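Local coordinates for protein enoyl-CoA hydratase subunit II (Geobacillus kaustophilus, PDB 2EJ5) that probably adds water across the double bond of enoyl-CoA thioesters, perhaps as part of phenylacetic acid catabolism, at residues A[2-7]-A[28-33]. Sequence-based numbering, arbitrary orientation.
Sequences YETIRY and TEQMNA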
loop_
_atom_site.group_PDB
_atom_site.type_symbol
_atom_site.label_atom_id
_atom_site.label_comp_id
_atom_site.label_asym_id
_atom_site.label_seq_id
_atom_site.Cartn_x
_atom_site.Cartn_y
_atom_site.Cartn_z
ATOM N N TYR A 2 -22.879 19.437 24.885
ATOM C CA TYR A 2 -22.254 19.768 23.602
ATOM C C TYR A 2 -23.329 20.406 22.733
ATOM O O TYR A 2 -24.496 20.054 22.854
ATOM C CB TYR A 2 -21.727 18.495 22.898
ATOM C CG TYR A 2 -20.512 17.819 23.541
ATOM C CD1 TYR A 2 -19.285 18.486 23.655
ATOM C CD2 TYR A 2 -20.585 16.514 23.991
ATOM C CE1 TYR A 2 -18.174 17.867 24.234
ATOM C CE2 TYR A 2 -19.477 15.877 24.553
ATOM C CZ TYR A 2 -18.285 16.560 24.671
ATOM O OH TYR A 2 -17.207 15.932 25.222
ATOM N N GLU A 3 -22.945 21.316 21.841
ATOM C CA GLU A 3 -23.926 22.042 21.012
ATOM C C GLU A 3 -23.920 21.704 19.532
ATOM O O GLU A 3 -24.939 21.877 18.855
ATOM C CB GLU A 3 -23.719 23.540 21.163
ATOM C CG GLU A 3 -23.379 23.930 22.568
ATOM C CD GLU A 3 -23.202 25.408 22.736
ATOM O OE1 GLU A 3 -23.412 25.865 23.874
ATOM O OE2 GLU A 3 -22.853 26.097 21.737
ATOM N N THR A 4 -22.769 21.261 19.010
ATOM C CA THR A 4 -22.675 20.945 17.581
ATOM C C THR A 4 -22.611 19.434 17.339
ATOM O O THR A 4 -22.724 18.990 16.207
ATOM C CB THR A 4 -21.450 21.590 16.921
ATOM O OG1 THR A 4 -20.264 21.032 17.503
ATOM C CG2 THR A 4 -21.468 23.122 17.112
ATOM N N ILE A 5 -22.399 18.678 18.405
ATOM C CA ILE A 5 -22.442 17.222 18.349
ATOM C C ILE A 5 -23.286 16.690 19.498
ATOM O O ILE A 5 -23.615 17.423 20.463
ATOM C CB ILE A 5 -21.018 16.592 18.441
ATOM C CG1 ILE A 5 -20.493 16.661 19.875
ATOM C CG2 ILE A 5 -20.045 17.257 17.410
ATOM C CD1 ILE A 5 -19.302 15.793 20.135
ATOM N N ARG A 6 -23.607 15.408 19.384
ATOM C CA ARG A 6 -24.291 14.633 20.405
ATOM C C ARG A 6 -23.331 13.512 20.779
ATOM O O ARG A 6 -22.725 12.865 19.903
ATOM C CB ARG A 6 -25.630 14.104 19.853
ATOM C CG ARG A 6 -26.657 13.647 20.886
ATOM C CD ARG A 6 -28.077 13.608 20.235
ATOM N NE ARG A 6 -28.206 12.549 19.234
ATOM C CZ ARG A 6 -28.848 12.665 18.070
ATOM N NH1 ARG A 6 -29.419 13.815 17.713
ATOM N NH2 ARG A 6 -28.886 11.625 17.241
ATOM N N TYR A 7 -23.148 13.334 22.085
ATOM C CA TYR A 7 -22.316 12.289 22.617
ATOM C C TYR A 7 -23.163 11.519 23.604
ATOM O O TYR A 7 -23.640 12.082 24.585
ATOM C CB TYR A 7 -21.075 12.880 23.294
ATOM C CG TYR A 7 -20.135 11.856 23.878
ATOM C CD1 TYR A 7 -19.224 11.149 23.065
ATOM C CD2 TYR A 7 -20.140 11.588 25.237
ATOM C CE1 TYR A 7 -18.361 10.205 23.614
ATOM C CE2 TYR A 7 -19.301 10.639 25.779
ATOM C CZ TYR A 7 -18.399 9.955 24.968
ATOM O OH TYR A 7 -17.546 9.039 25.549
ATOM N N THR A 28 -17.261 23.564 12.260
ATOM C CA THR A 28 -16.888 24.905 12.706
ATOM C C THR A 28 -15.907 24.757 13.843
ATOM O O THR A 28 -15.701 23.654 14.371
ATOM C CB THR A 28 -18.081 25.661 13.242
ATOM O OG1 THR A 28 -18.572 24.948 14.378
ATOM C CG2 THR A 28 -19.182 25.773 12.170
ATOM N N GLU A 29 -15.334 25.879 14.264
ATOM C CA GLU A 29 -14.401 25.901 15.395
ATOM C C GLU A 29 -14.862 25.101 16.624
ATOM O O GLU A 29 -14.075 24.329 17.199
ATOM C CB GLU A 29 -14.074 27.363 15.754
ATOM C CG GLU A 29 -13.139 27.551 16.928
ATOM C CD GLU A 29 -12.838 29.021 17.203
ATOM O OE1 GLU A 29 -13.736 29.889 16.973
ATOM O OE2 GLU A 29 -11.698 29.298 17.654
ATOM N N GLN A 30 -16.118 25.258 17.036
ATOM C CA GLN A 30 -16.580 24.516 18.205
ATOM C C GLN A 30 -16.935 23.034 17.932
ATOM O O GLN A 30 -16.796 22.230 18.836
ATOM C CB GLN A 30 -17.675 25.245 19.015
ATOM C CG GLN A 30 -19.097 25.109 18.536
ATOM C CD GLN A 30 -20.089 25.774 19.490
ATOM O OE1 GLN A 30 -20.385 25.258 20.593
ATOM N NE2 GLN A 30 -20.607 26.928 19.077
ATOM N N MET A 31 -17.374 22.695 16.721
ATOM C CA MET A 31 -17.534 21.278 16.337
ATOM C C MET A 31 -16.184 20.602 16.410
ATOM O O MET A 31 -16.082 19.529 16.960
ATOM C CB MET A 31 -18.155 21.075 14.950
ATOM C CG MET A 31 -18.445 19.553 14.637
ATOM S SD MET A 31 -19.016 19.089 12.995
ATOM C CE MET A 31 -18.892 17.366 13.270
ATOM N N ASN A 32 -15.160 21.238 15.844
ATOM C CA ASN A 32 -13.802 20.728 15.955
ATOM C C ASN A 32 -13.407 20.516 17.394
ATOM O O ASN A 32 -12.875 19.483 17.745
ATOM C CB ASN A 32 -12.789 21.651 15.250
ATOM C CG ASN A 32 -12.817 21.495 13.775
ATOM O OD1 ASN A 32 -12.699 20.375 13.253
ATOM N ND2 ASN A 32 -12.989 22.600 13.065
ATOM N N ALA A 33 -13.653 21.526 18.234
ATOM C CA ALA A 33 -13.296 21.447 19.615
ATOM C C ALA A 33 -14.083 20.392 20.390
ATOM O O ALA A 33 -13.540 19.762 21.298
ATOM C CB ALA A 33 -13.473 22.821 20.273
#
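Glu3 opens the contact between the N-terminal segment leading into strand 5-10 and the start of helix 29-44 by meeting Gln30, both residues being exposed. The two side chains run across each other at about a right angle, with carboxylate and amide planes 41° apart. Glu3 also gives its backbone N to Glu34, one turn further along the helix. Thr4 is the central residue, its CA 5.3 Å from the CA of Met31, and its two branches part company. Thr4 CG2 lies against the aliphatic part of Gln30, 3.4 Å from Gln30 CG, the two side chains meeting at a slant. With chi1 at 64°, OG1 is set between the backbone N and carbonyl carbon of Thr4 and faces the helix, 3.0 Å from Met31 CA, while its hydrogen-bond partner is Glu34. Ile5 begins strand 5-10, at the edge of the main sheet within this chain. Its CG2 branch lies 3.9 Å from Met31 CG, the extended methionine passing across it toward Leu18 on the adjacent strand. Met31 N makes a weak, nearly straight capping bond to Thr28 OG1, the N-cap. Thr4 and Ile5 thus meet the helix mainly by van der Waals packing, while the buried threonine hydroxyl is satisfied by Glu34, whose carboxylate, holding both Glu3 N and Thr4 OG1, fastens the chain's start to the helix.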